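Local coordinates for protein endoglucanase A (Clostridium acetobutylicum, PDB 3IK2) that is a family 44 endoglucanase that probably hydrolyses internal beta-1,4-glucosidic bonds of cellulose, at residues W58-D63 and L117-V122; N64-L69 and S82-F87; D194-S199 and N233-S238; E352-G357 and A382-C387; A366-L371 and Q396-L401. All coordinates share one frame; numbering follows the deposited sequence.

Contact 1. Residues W58-D63 and L117-V122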
# COMPACT_ATOMS: atom_id res chain seq x y z
N TRP A 58 10.61 -14.54 13.54
CA TRP A 58 11.99 -14.74 13.96
C TRP A 58 12.10 -15.03 15.45
O TRP A 58 12.56 -14.19 16.23
CB TRP A 58 12.86 -13.54 13.58
CG TRP A 58 14.32 -13.88 13.43
CD1 TRP A 58 15.32 -13.56 14.28
CD2 TRP A 58 14.92 -14.62 12.36
NE1 TRP A 58 16.52 -14.03 13.80
CE2 TRP A 58 16.30 -14.67 12.61
CE3 TRP A 58 14.42 -15.21 11.18
CZ2 TRP A 58 17.21 -15.32 11.75
CZ3 TRP A 58 15.32 -15.85 10.33
CH2 TRP A 58 16.70 -15.89 10.62
N LYS A 59 11.64 -16.23 15.82
CA LYS A 59 11.95 -16.87 17.11
C LYS A 59 11.50 -16.11 18.33
O LYS A 59 12.08 -16.27 19.42
CB LYS A 59 13.45 -17.17 17.23
CG LYS A 59 13.92 -18.24 16.29
CD LYS A 59 14.87 -17.70 15.26
CE LYS A 59 15.43 -18.84 14.40
NZ LYS A 59 15.66 -18.28 13.05
N ASN A 60 10.44 -15.31 18.16
CA ASN A 60 9.89 -14.48 19.23
C ASN A 60 11.01 -13.67 19.83
O ASN A 60 11.09 -13.54 21.04
CB ASN A 60 9.26 -15.37 20.29
CG ASN A 60 7.93 -15.92 19.87
OD1 ASN A 60 7.15 -15.24 19.23
ND2 ASN A 60 7.65 -17.17 20.27
N GLU A 61 11.90 -13.16 18.98
CA GLU A 61 13.10 -12.46 19.45
C GLU A 61 12.86 -10.98 19.78
O GLU A 61 12.34 -10.20 18.94
CB GLU A 61 14.22 -12.59 18.43
CG GLU A 61 15.54 -11.97 18.87
CD GLU A 61 16.60 -12.14 17.82
OE1 GLU A 61 17.18 -13.24 17.77
OE2 GLU A 61 16.84 -11.19 17.04
N SER A 62 13.24 -10.61 21.00
CA SER A 62 13.21 -9.23 21.46
C SER A 62 14.60 -8.64 21.29
O SER A 62 15.60 -9.18 21.79
CB SER A 62 12.79 -9.16 22.92
OG SER A 62 11.39 -9.26 23.03
N ASP A 63 14.67 -7.52 20.58
CA ASP A 63 15.95 -7.04 20.11
C ASP A 63 15.90 -5.58 19.62
O ASP A 63 14.86 -4.89 19.70
CB ASP A 63 16.48 -7.98 19.01
CG ASP A 63 15.56 -8.04 17.80
OD1 ASP A 63 14.79 -7.07 17.62
OD2 ASP A 63 15.61 -9.04 17.05
N LEU A 117 12.49 -15.35 22.96
CA LEU A 117 11.70 -15.55 24.18
C LEU A 117 11.14 -16.96 24.24
O LEU A 117 10.94 -17.62 23.20
CB LEU A 117 10.57 -14.52 24.24
CG LEU A 117 10.77 -13.13 24.88
CD1 LEU A 117 12.23 -12.72 25.22
CD2 LEU A 117 10.12 -12.08 24.12
N ALA A 118 10.95 -17.44 25.46
CA ALA A 118 10.37 -18.76 25.73
C ALA A 118 8.87 -18.63 25.74
O ALA A 118 8.33 -17.54 25.97
CB ALA A 118 10.88 -19.32 27.07
N ASN A 119 8.19 -19.75 25.50
CA ASN A 119 6.73 -19.82 25.53
C ASN A 119 6.18 -19.47 26.89
O ASN A 119 5.05 -19.02 27.01
CB ASN A 119 6.28 -21.20 25.08
CG ASN A 119 6.56 -21.43 23.62
OD1 ASN A 119 6.56 -20.48 22.83
ND2 ASN A 119 6.82 -22.69 23.23
N THR A 120 7.02 -19.66 27.89
CA THR A 120 6.77 -19.26 29.25
C THR A 120 6.76 -17.72 29.45
O THR A 120 6.27 -17.24 30.49
CB THR A 120 7.85 -19.89 30.17
OG1 THR A 120 7.88 -21.30 29.92
CG2 THR A 120 7.50 -19.69 31.60
N ASP A 121 7.28 -16.96 28.47
CA ASP A 121 7.37 -15.51 28.58
C ASP A 121 6.11 -14.77 28.11
O ASP A 121 6.08 -13.53 28.04
CB ASP A 121 8.60 -14.99 27.84
CG ASP A 121 9.90 -15.41 28.49
OD1 ASP A 121 9.91 -15.52 29.73
OD2 ASP A 121 10.90 -15.65 27.76
N VAL A 122 5.08 -15.54 27.79
CA VAL A 122 3.81 -14.98 27.38
C VAL A 122 3.41 -13.80 28.29
O VAL A 122 3.57 -13.85 29.53
CB VAL A 122 2.72 -16.09 27.24
CG1 VAL A 122 2.58 -16.90 28.53
CG2 VAL A 122 1.39 -15.51 26.81
O HOH W 1 12.20 -18.28 20.86
O HOH W 2 8.78 -18.76 22.00
O HOH W 3 5.38 -19.26 20.31
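With CG set beside its own backbone N (chi1 -76°), Asn60 carries its amide along the Leu117-Asn119 backbone, and Ser62, turned in the same sense (chi1 -81°), places OG against the CD2 branch of Leu117. The one direct hydrogen bond is between backbones: Leu117 N donates to Asn60 O at 3.0 Å, coming from above the carbonyl plane and bent at the hydrogen (149°). Leucine suits this buried place, where its side chain packs on Leu190 and beside Ser62; CB lies 3.4 Å from Asn60 O. CD2 sits 3.3 Å from Ser62 OG, whose polar need is met by Asn53. The outer side is joined by water. One molecule accepts from Asn60 ND2 and donates to both Leu117 O and Asn119 OD1, and a second bridges the same two amides. A third water links Lys59 O to Leu117 O. Asparagine fits position 60 twice over, since it tolerates the positive phi there and offers an N-H to the waters. Glu61 N bonds back to Trp58 O at 3.0 Å, closing a type III'-like turn with Lys59 and Asn60 as its two left-handed corners. The Asn60-Leu117 bond prolongs the pairing of central strand 61-63 with strand 115-116 in a small three-stranded antiparallel sheet.

Contact 2. Residues N64-L69 and S82-F87; sequences NYWLTL and SVYTAF
Trp66 and Val83 cross at about a right angle where the short helix 65-69 packs on helix 82-93, the helix that lies between strands 34-37 and 99-103 in this beta/alpha-barrel. The two helical segments run nearly parallel, 21° apart, with their axes 9.4 Å from each other. Val83 lies between Trp66 and Leu67. Having CG1 anti to its backbone N (chi1 166°), it presses both branches on the other helix: CG1 stands 4.0 Å from Trp66 CB, while CG2 reaches the backbone itself, 3.7 Å from Leu67 N. A beta-branched residue suits the spot because it offers two methyls close to the main chain. Trp66 and Tyr84 meet more slantwise and farther toward the barrel, both against Ile37. Tyr84 brings OH to the edge of the indole, near its plane, with CE2 3.7 Å from Trp66 CZ3. That hydroxyl is used on Thr102 O, so a polar group can lie buried among rings; Tyr45 stacks on Tyr84 and also meets Trp66. Leu67 also crosses Val83 at about a right angle, with CD2 3.9 Å from Val83 CG2. The same CD2 methyl rests 3.6 Å from Ser82 OG, a hydroxyl bonded to Lys76 O.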
# COMPACT_ATOMS: atom_id res chain seq x y z
N ASN A 64 17.02 -5.14 19.09
CA ASN A 64 17.18 -3.77 18.61
C ASN A 64 16.95 -3.67 17.08
O ASN A 64 17.43 -2.74 16.45
CB ASN A 64 18.59 -3.26 18.94
CG ASN A 64 19.69 -4.02 18.14
OD1 ASN A 64 19.41 -4.95 17.40
ND2 ASN A 64 20.93 -3.59 18.31
N TYR A 65 16.22 -4.62 16.51
CA TYR A 65 16.07 -4.73 15.05
C TYR A 65 15.62 -3.41 14.39
O TYR A 65 16.18 -2.98 13.37
CB TYR A 65 15.11 -5.88 14.69
CG TYR A 65 14.81 -5.98 13.20
CD1 TYR A 65 15.74 -6.56 12.33
CD2 TYR A 65 13.59 -5.52 12.67
CE1 TYR A 65 15.47 -6.66 10.95
CE2 TYR A 65 13.31 -5.60 11.31
CZ TYR A 65 14.26 -6.16 10.45
OH TYR A 65 13.98 -6.25 9.10
N TRP A 66 14.61 -2.78 14.97
CA TRP A 66 14.12 -1.53 14.37
C TRP A 66 15.13 -0.36 14.49
O TRP A 66 15.22 0.46 13.56
CB TRP A 66 12.67 -1.20 14.81
CG TRP A 66 11.65 -1.60 13.74
CD1 TRP A 66 11.89 -2.42 12.66
CD2 TRP A 66 10.26 -1.23 13.66
NE1 TRP A 66 10.74 -2.56 11.92
CE2 TRP A 66 9.73 -1.85 12.50
CE3 TRP A 66 9.41 -0.44 14.46
CZ2 TRP A 66 8.36 -1.71 12.11
CZ3 TRP A 66 8.05 -0.29 14.07
CH2 TRP A 66 7.55 -0.94 12.91
N LEU A 67 15.89 -0.31 15.58
CA LEU A 67 17.01 0.65 15.70
C LEU A 67 18.03 0.52 14.56
O LEU A 67 18.46 1.52 14.00
CB LEU A 67 17.72 0.53 17.07
CG LEU A 67 16.92 1.05 18.27
CD1 LEU A 67 17.51 0.54 19.57
CD2 LEU A 67 16.90 2.56 18.29
N THR A 68 18.40 -0.72 14.19
CA THR A 68 19.37 -0.93 13.11
C THR A 68 18.77 -0.70 11.71
O THR A 68 19.37 -0.02 10.90
CB THR A 68 20.13 -2.31 13.22
OG1 THR A 68 19.23 -3.41 12.99
CG2 THR A 68 20.76 -2.45 14.61
N LEU A 69 17.58 -1.26 11.46
CA LEU A 69 16.86 -1.10 10.21
C LEU A 69 16.66 0.37 9.81
O LEU A 69 16.75 0.72 8.62
CB LEU A 69 15.52 -1.86 10.24
CG LEU A 69 14.73 -1.93 8.92
CD1 LEU A 69 15.52 -2.70 7.85
CD2 LEU A 69 13.29 -2.50 9.08
N SER A 82 12.91 7.33 18.56
CA SER A 82 14.05 7.59 17.66
C SER A 82 13.95 6.81 16.33
O SER A 82 14.41 7.29 15.29
CB SER A 82 15.40 7.34 18.36
OG SER A 82 15.65 5.95 18.52
N VAL A 83 13.34 5.63 16.36
CA VAL A 83 13.10 4.86 15.15
C VAL A 83 12.15 5.63 14.20
O VAL A 83 12.43 5.78 13.01
CB VAL A 83 12.54 3.43 15.50
CG1 VAL A 83 11.95 2.72 14.27
CG2 VAL A 83 13.61 2.54 16.21
N TYR A 84 11.04 6.12 14.76
CA TYR A 84 10.02 6.89 14.01
C TYR A 84 10.50 8.29 13.60
O TYR A 84 10.16 8.78 12.52
CB TYR A 84 8.71 6.99 14.82
CG TYR A 84 7.89 5.70 14.83
CD1 TYR A 84 6.52 5.74 14.59
CD2 TYR A 84 8.48 4.46 15.07
CE1 TYR A 84 5.75 4.58 14.61
CE2 TYR A 84 7.73 3.30 15.07
CZ TYR A 84 6.36 3.37 14.85
OH TYR A 84 5.60 2.23 14.87
N THR A 85 11.28 8.95 14.46
CA THR A 85 11.84 10.22 14.04
C THR A 85 12.95 10.07 12.97
O THR A 85 13.01 10.85 12.02
CB THR A 85 12.17 11.18 15.24
OG1 THR A 85 13.23 10.65 16.04
CG2 THR A 85 10.92 11.35 16.14
N ALA A 86 13.76 9.02 13.04
CA ALA A 86 14.70 8.77 11.94
C ALA A 86 13.90 8.54 10.64
O ALA A 86 14.20 9.14 9.61
CB ALA A 86 15.61 7.56 12.23
N PHE A 87 12.89 7.67 10.73
CA PHE A 87 11.97 7.41 9.61
C PHE A 87 11.34 8.69 9.01
O PHE A 87 11.50 8.96 7.83
CB PHE A 87 10.90 6.38 9.99
CG PHE A 87 9.91 6.13 8.90
CD1 PHE A 87 10.21 5.28 7.85
CD2 PHE A 87 8.64 6.74 8.93
CE1 PHE A 87 9.28 5.06 6.83
CE2 PHE A 87 7.71 6.52 7.89
CZ PHE A 87 8.05 5.68 6.86

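Contact 3. Residues D194-S199 and N233-S238; sequences DKTKCS and NDFNSS. With ACT (acetate ion), chain J.
Phe235 and Ser238 pack against Thr196-Cys198 where two successive beta-alpha loops of the barrel meet, those leading to helices 198-215 and 251-266. The inner half is tight. The Phe235 ring brings CE2 to 3.6 Å from Thr196 O and 3.7 Å from Thr196 CG2, and a flat, apolar ring suits this place, stacked on Phe251 as well. Cys198 is small and weakly polar; its SG lies 3.9 Å from Phe235 CB and 5.2 Å from the ring centroid, an oblique sulfur-aromatic contact. Ser238 OG lies at the ring edge and 3.0 Å from Thr196 O, but its proton can also go to Asp240 OD1, which holds Cys198 N too. Even here a water enters, donating to both Thr196 O and Phe235 O. The loop keeps its shape through an Asx motif, Asp234 OD2 accepting from Ser237 N along a nearly straight bond (173°), while Phe235, Asn236 and Ser237 take positive phi. The outer half is looser. Lys195, a long chain suited to the surface, stretches extended beyond CG and stops 3.5 Å from Ser237 O. An acetate, probably from the crystallisation liquor, lies beside Lys195 N. A water 2.7 Å from Lys195 NZ links this amine to Asn236 O.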
# COMPACT_ATOMS: atom_id res chain seq x y z
N ASP A 194 -4.74 -15.52 22.34
CA ASP A 194 -6.09 -15.84 21.91
C ASP A 194 -6.46 -15.27 20.54
O ASP A 194 -5.94 -14.26 20.10
CB ASP A 194 -7.11 -15.32 22.93
CG ASP A 194 -6.96 -15.96 24.32
OD1 ASP A 194 -6.34 -17.03 24.50
OD2 ASP A 194 -7.49 -15.35 25.26
N LYS A 195 -7.40 -15.93 19.87
CA LYS A 195 -7.97 -15.39 18.65
C LYS A 195 -8.53 -13.98 18.87
O LYS A 195 -9.11 -13.67 19.92
CB LYS A 195 -9.02 -16.36 18.09
CG LYS A 195 -8.37 -17.56 17.34
CD LYS A 195 -9.40 -18.38 16.55
CE LYS A 195 -8.76 -19.10 15.33
NZ LYS A 195 -9.69 -20.00 14.50
N THR A 196 -8.33 -13.10 17.91
CA THR A 196 -8.85 -11.74 17.98
C THR A 196 -10.34 -11.73 17.61
O THR A 196 -10.75 -12.24 16.59
CB THR A 196 -8.09 -10.81 17.01
OG1 THR A 196 -6.67 -11.05 17.14
CG2 THR A 196 -8.45 -9.36 17.27
N LYS A 197 -11.15 -11.13 18.46
CA LYS A 197 -12.57 -11.06 18.19
C LYS A 197 -12.87 -9.90 17.26
O LYS A 197 -12.13 -8.91 17.20
CB LYS A 197 -13.34 -10.90 19.49
CG LYS A 197 -13.40 -12.15 20.34
CD LYS A 197 -14.17 -11.81 21.62
CE LYS A 197 -14.51 -13.02 22.44
NZ LYS A 197 -13.27 -13.60 23.02
N CYS A 198 -13.95 -10.05 16.49
CA CYS A 198 -14.48 -8.97 15.67
C CYS A 198 -14.79 -7.79 16.57
O CYS A 198 -14.41 -6.67 16.26
CB CYS A 198 -15.76 -9.42 14.93
SG CYS A 198 -15.43 -10.75 13.81
N SER A 199 -15.44 -8.04 17.70
CA SER A 199 -15.74 -6.96 18.65
C SER A 199 -14.47 -6.31 19.26
O SER A 199 -14.43 -5.09 19.49
CB SER A 199 -16.64 -7.47 19.78
OG SER A 199 -15.91 -8.34 20.62
N ASN A 233 -12.99 -11.55 4.95
CA ASN A 233 -14.15 -12.40 4.73
C ASN A 233 -14.85 -12.60 6.07
O ASN A 233 -15.94 -12.05 6.31
CB ASN A 233 -13.67 -13.71 4.04
CG ASN A 233 -14.79 -14.73 3.77
OD1 ASN A 233 -14.51 -15.91 3.48
ND2 ASN A 233 -16.04 -14.31 3.86
N ASP A 234 -14.20 -13.33 6.97
CA ASP A 234 -14.78 -13.65 8.27
C ASP A 234 -13.81 -13.38 9.42
O ASP A 234 -13.86 -14.02 10.48
CB ASP A 234 -15.32 -15.10 8.29
CG ASP A 234 -14.26 -16.15 8.00
OD1 ASP A 234 -14.62 -17.34 7.97
OD2 ASP A 234 -13.08 -15.83 7.77
N PHE A 235 -12.95 -12.38 9.20
CA PHE A 235 -11.89 -11.99 10.15
C PHE A 235 -11.05 -13.20 10.59
O PHE A 235 -10.75 -13.38 11.79
CB PHE A 235 -12.44 -11.19 11.33
CG PHE A 235 -11.40 -10.35 12.06
CD1 PHE A 235 -10.51 -9.53 11.35
CD2 PHE A 235 -11.31 -10.39 13.44
CE1 PHE A 235 -9.55 -8.74 12.03
CE2 PHE A 235 -10.35 -9.62 14.13
CZ PHE A 235 -9.47 -8.80 13.42
N ASN A 236 -10.67 -14.01 9.59
CA ASN A 236 -9.82 -15.21 9.77
C ASN A 236 -10.47 -16.23 10.74
O ASN A 236 -9.88 -16.60 11.78
CB ASN A 236 -8.42 -14.77 10.24
CG ASN A 236 -7.36 -15.86 10.06
OD1 ASN A 236 -7.46 -16.69 9.17
ND2 ASN A 236 -6.33 -15.84 10.90
N SER A 237 -11.69 -16.65 10.40
CA SER A 237 -12.51 -17.52 11.25
C SER A 237 -12.56 -17.06 12.71
O SER A 237 -12.29 -17.80 13.65
CB SER A 237 -12.07 -18.99 11.16
OG SER A 237 -11.60 -19.28 9.87
N SER A 238 -12.92 -15.79 12.89
CA SER A 238 -13.05 -15.22 14.21
C SER A 238 -14.12 -15.97 15.00
O SER A 238 -15.20 -16.26 14.45
CB SER A 238 -13.38 -13.74 14.07
OG SER A 238 -13.31 -13.10 15.33
C ACT J . -8.82 -18.63 21.53
O ACT J . -8.01 -18.16 20.73
OXT ACT J . -8.42 -19.68 22.09
CH3 ACT J . -10.16 -18.00 21.80
O HOH W 4 -8.41 -19.37 12.16
O HOH W 5 -9.67 -13.89 14.47

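Contact 4. Residues E352-G357 and A382-C387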
# COMPACT_ATOMS: atom_id res chain seq x y z
N GLU A 352 0.27 -2.88 2.33
CA GLU A 352 1.21 -3.89 1.85
C GLU A 352 0.66 -4.64 0.63
O GLU A 352 -0.53 -4.94 0.57
CB GLU A 352 1.56 -4.90 2.93
CG GLU A 352 2.39 -4.35 4.08
CD GLU A 352 2.64 -5.39 5.16
OE1 GLU A 352 2.76 -6.59 4.79
OE2 GLU A 352 2.72 -5.00 6.36
N TYR A 353 1.54 -4.90 -0.33
CA TYR A 353 1.23 -5.68 -1.53
C TYR A 353 2.60 -5.99 -2.16
O TYR A 353 3.58 -5.30 -1.91
CB TYR A 353 0.31 -4.92 -2.52
CG TYR A 353 1.02 -3.75 -3.18
CD1 TYR A 353 1.72 -3.91 -4.40
CD2 TYR A 353 1.02 -2.47 -2.59
CE1 TYR A 353 2.40 -2.85 -5.00
CE2 TYR A 353 1.70 -1.38 -3.20
CZ TYR A 353 2.40 -1.60 -4.39
OH TYR A 353 3.07 -0.56 -4.99
N ASN A 354 2.65 -7.01 -2.98
CA ASN A 354 3.87 -7.38 -3.71
C ASN A 354 3.39 -8.44 -4.69
O ASN A 354 2.63 -9.34 -4.31
CB ASN A 354 4.93 -7.92 -2.74
CG ASN A 354 6.22 -8.36 -3.42
OD1 ASN A 354 6.26 -9.38 -4.08
ND2 ASN A 354 7.28 -7.61 -3.21
N TYR A 355 3.83 -8.31 -5.96
CA TYR A 355 3.45 -9.18 -7.07
C TYR A 355 4.54 -10.21 -7.42
O TYR A 355 4.35 -11.00 -8.33
CB TYR A 355 2.94 -8.37 -8.31
CG TYR A 355 1.47 -8.02 -8.10
CD1 TYR A 355 1.10 -6.93 -7.30
CD2 TYR A 355 0.46 -8.84 -8.62
CE1 TYR A 355 -0.23 -6.64 -7.05
CE2 TYR A 355 -0.89 -8.57 -8.36
CZ TYR A 355 -1.22 -7.48 -7.56
OH TYR A 355 -2.54 -7.22 -7.30
N GLY A 356 5.65 -10.20 -6.69
CA GLY A 356 6.72 -11.18 -6.88
C GLY A 356 7.54 -10.93 -8.12
O GLY A 356 7.31 -9.92 -8.82
N GLY A 357 8.50 -11.83 -8.42
CA GLY A 357 9.42 -11.69 -9.56
C GLY A 357 9.97 -10.29 -9.80
O GLY A 357 9.95 -9.78 -10.93
N ALA A 382 -0.93 3.60 -1.24
CA ALA A 382 -0.41 2.25 -1.37
C ALA A 382 1.09 2.25 -1.10
O ALA A 382 1.79 3.16 -1.52
CB ALA A 382 -0.71 1.69 -2.76
N THR A 383 1.54 1.23 -0.38
CA THR A 383 2.93 1.05 -0.04
C THR A 383 3.33 -0.42 -0.34
O THR A 383 2.78 -1.39 0.22
CB THR A 383 3.29 1.52 1.42
OG1 THR A 383 2.26 1.16 2.34
CG2 THR A 383 3.46 3.03 1.49
N TYR A 384 4.24 -0.56 -1.30
CA TYR A 384 4.85 -1.81 -1.66
C TYR A 384 5.62 -2.35 -0.45
O TYR A 384 6.14 -1.57 0.35
CB TYR A 384 5.80 -1.49 -2.81
CG TYR A 384 6.80 -2.54 -3.17
CD1 TYR A 384 6.47 -3.56 -4.07
CD2 TYR A 384 8.09 -2.51 -2.64
CE1 TYR A 384 7.38 -4.52 -4.40
CE2 TYR A 384 9.02 -3.47 -2.98
CZ TYR A 384 8.65 -4.47 -3.88
OH TYR A 384 9.55 -5.45 -4.25
N TRP A 385 5.65 -3.69 -0.33
CA TRP A 385 6.41 -4.42 0.68
C TRP A 385 7.42 -5.34 -0.04
O TRP A 385 7.03 -6.17 -0.85
CB TRP A 385 5.51 -5.25 1.63
CG TRP A 385 6.32 -5.86 2.74
CD1 TRP A 385 7.06 -7.03 2.68
CD2 TRP A 385 6.51 -5.34 4.08
NE1 TRP A 385 7.70 -7.24 3.89
CE2 TRP A 385 7.38 -6.23 4.76
CE3 TRP A 385 6.02 -4.22 4.78
CZ2 TRP A 385 7.79 -6.01 6.09
CZ3 TRP A 385 6.43 -4.01 6.11
CH2 TRP A 385 7.30 -4.90 6.75
N GLU A 386 8.70 -5.14 0.29
CA GLU A 386 9.82 -5.87 -0.27
C GLU A 386 9.85 -7.33 0.17
O GLU A 386 9.86 -7.61 1.37
CB GLU A 386 11.13 -5.18 0.17
CG GLU A 386 12.41 -5.87 -0.36
CD GLU A 386 12.38 -6.10 -1.83
OE1 GLU A 386 12.86 -7.17 -2.28
OE2 GLU A 386 11.88 -5.20 -2.56
N CYS A 387 9.85 -8.25 -0.80
CA CYS A 387 9.90 -9.69 -0.50
C CYS A 387 11.10 -10.47 -1.05
O CYS A 387 11.09 -11.71 -0.96
CB CYS A 387 8.62 -10.36 -0.95
SG CYS A 387 7.16 -9.69 -0.13
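Glu352 lies alongside Trp385 and points the same way, OE1 over one face of the indole, 3.8 Å above its plane and toward the rim, and CD 3.6 Å from Trp385 CE3. Arg36 pairs with OE2 and Tyr279 with OE1, so both oxygens are engaged and the carboxylate's rotation is fixed, tilted 29° from the ring. Tyr353 follows. Its CG stands between backbone N and carbonyl carbon (chi1 69°), which turns the ring onto the backbone of Thr383 and Tyr384; a flat ring suits this buried strand pair, and Tyr384 CA makes a CH-pi contact over its face, 3.9 Å from the centroid. Tyr353 O accepts from Trp385 N at 3.1 Å, nearly along the C=O axis. Asn354 is gripped at both ends of its amide: ND2 donates to Trp385 O at 2.8 Å and to Glu358, while OD1 takes Gly356 N in an Asx turn, a double role that suits asparagine. Adjacent strands of a beta-alpha-beta unit thus meet at their C-terminal ends, where beta/alpha-barrel enzymes keep their active sites, and the bonds imply a fixed orientation for the Glu352 carboxylate.

Contact 5. Residues A366-L371 and Q396-L401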
# COMPACT_ATOMS: atom_id res chain seq x y z
N ALA A 366 3.87 -6.17 -13.82
CA ALA A 366 2.80 -6.35 -12.84
C ALA A 366 2.73 -5.20 -11.82
O ALA A 366 1.65 -4.75 -11.46
CB ALA A 366 2.90 -7.69 -12.14
N GLN A 367 3.89 -4.72 -11.40
CA GLN A 367 4.03 -3.53 -10.54
C GLN A 367 3.57 -2.25 -11.25
O GLN A 367 2.86 -1.44 -10.66
CB GLN A 367 5.47 -3.38 -10.06
CG GLN A 367 5.70 -2.18 -9.09
CD GLN A 367 4.89 -2.25 -7.78
OE1 GLN A 367 4.55 -3.34 -7.31
NE2 GLN A 367 4.59 -1.08 -7.20
N ALA A 368 3.98 -2.08 -12.52
CA ALA A 368 3.51 -0.94 -13.32
C ALA A 368 1.99 -0.98 -13.48
O ALA A 368 1.31 0.06 -13.41
CB ALA A 368 4.22 -0.84 -14.69
N ASP A 369 1.46 -2.17 -13.65
CA ASP A 369 0.02 -2.34 -13.84
C ASP A 369 -0.71 -2.04 -12.55
O ASP A 369 -1.74 -1.35 -12.59
CB ASP A 369 -0.30 -3.76 -14.35
CG ASP A 369 -1.72 -3.88 -14.88
OD1 ASP A 369 -2.23 -2.93 -15.45
OD2 ASP A 369 -2.36 -4.94 -14.73
N ALA A 370 -0.21 -2.56 -11.42
CA ALA A 370 -0.80 -2.28 -10.09
C ALA A 370 -0.86 -0.80 -9.80
O ALA A 370 -1.87 -0.34 -9.31
CB ALA A 370 -0.04 -3.03 -8.96
N LEU A 371 0.21 -0.05 -10.11
CA LEU A 371 0.25 1.42 -9.94
C LEU A 371 -0.78 2.14 -10.81
O LEU A 371 -1.44 3.06 -10.33
CB LEU A 371 1.65 1.98 -10.21
CG LEU A 371 2.68 1.48 -9.18
CD1 LEU A 371 4.13 1.82 -9.61
CD2 LEU A 371 2.37 1.99 -7.75
N GLN A 396 11.67 -1.26 -9.18
CA GLN A 396 12.10 0.13 -9.20
C GLN A 396 11.81 0.77 -10.55
O GLN A 396 11.36 1.90 -10.60
CB GLN A 396 13.59 0.25 -8.84
CG GLN A 396 13.91 -0.24 -7.46
CD GLN A 396 15.29 0.19 -7.00
OE1 GLN A 396 15.69 1.32 -7.23
NE2 GLN A 396 15.99 -0.69 -6.30
N SER A 397 12.00 0.03 -11.65
CA SER A 397 11.65 0.57 -12.98
C SER A 397 10.19 1.01 -13.08
O SER A 397 9.90 2.01 -13.70
CB SER A 397 11.90 -0.42 -14.11
OG SER A 397 13.11 -1.09 -13.98
N ALA A 398 9.28 0.21 -12.52
CA ALA A 398 7.85 0.52 -12.55
C ALA A 398 7.57 1.83 -11.86
O ALA A 398 6.88 2.68 -12.42
CB ALA A 398 7.03 -0.61 -11.96
N PHE A 399 8.13 2.02 -10.65
CA PHE A 399 7.99 3.28 -9.94
C PHE A 399 8.56 4.46 -10.75
O PHE A 399 7.93 5.52 -10.86
CB PHE A 399 8.69 3.20 -8.57
CG PHE A 399 7.86 2.56 -7.49
CD1 PHE A 399 7.89 1.17 -7.28
CD2 PHE A 399 7.05 3.34 -6.64
CE1 PHE A 399 7.12 0.57 -6.25
CE2 PHE A 399 6.28 2.74 -5.61
CZ PHE A 399 6.32 1.36 -5.42
N ASN A 400 9.77 4.29 -11.28
CA ASN A 400 10.38 5.32 -12.13
C ASN A 400 9.64 5.55 -13.44
O ASN A 400 9.65 6.66 -13.97
CB ASN A 400 11.85 4.99 -12.43
CG ASN A 400 12.70 5.17 -11.22
OD1 ASN A 400 12.40 6.02 -10.39
ND2 ASN A 400 13.76 4.36 -11.09
N LEU A 401 8.98 4.52 -13.95
CA LEU A 401 8.20 4.70 -15.17
C LEU A 401 7.11 5.74 -14.98
O LEU A 401 6.79 6.48 -15.89
CB LEU A 401 7.59 3.39 -15.67
CG LEU A 401 6.94 3.49 -17.06
CD1 LEU A 401 8.00 3.72 -18.14
CD2 LEU A 401 6.06 2.28 -17.39
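Ala368 and Ala398 mark the closest approach of two helical segments whose axes pass 8.3 Å apart and cross at -38°, their CA atoms 4.6 Å from each other. Alanine allows such nearness: Ala398 CB comes 3.4 Å from Ala368 N on the opposite backbone and 3.9 Å from Ala368 CB. Gln367 borders the same methyl, its CG 3.5 Å from Ala398 CB. Helix 361-376 is the crossover helix between strands 347-353 and 379-384 of the beta/alpha-barrel, and helix 393-403 follows the last of those strands. On another side the pair meets the mostly antiparallel beta domain, Met446 touching Ala368, and Ile444 and Phe474 touching Leu401. Toward the barrel the side chains are longer. With CG anti to N (chi1 -177°) and a bend at chi2, Gln367 lays its amide nearly parallel to the Phe399 ring, 12° between the planes, NE2 3.2 Å from Phe399 CE1. The approach is oblique, and a glutamine serves because NE2, besides lying against the ring, probably bonds to Tyr353 OH. Leu371, branched and wholly apolar, holds CD1 over the centre of one face of the Phe399 ring, 4.3 Å above its plane.

From the N terminus, contact 1 comes first: it closes a loop of 53 intervening residues, tying the end of a small antiparallel sheet to the loop after strand 115-116. Contact 2 falls within that loop, both its segments lying between 63 and 117, the first directly after 63; it spans 12 residues and seats the short helix 65-69 on a barrel helix. Contact 3, opening after contact 1 has closed, spans 33 and joins two later beta-alpha loops. Contacts 4 and 5, spanning 24 each, cross, their segments alternating. Contact 4 links the last two barrel strands and contact 5 the helices that follow them; their centres lie 11 Å apart and they touch directly.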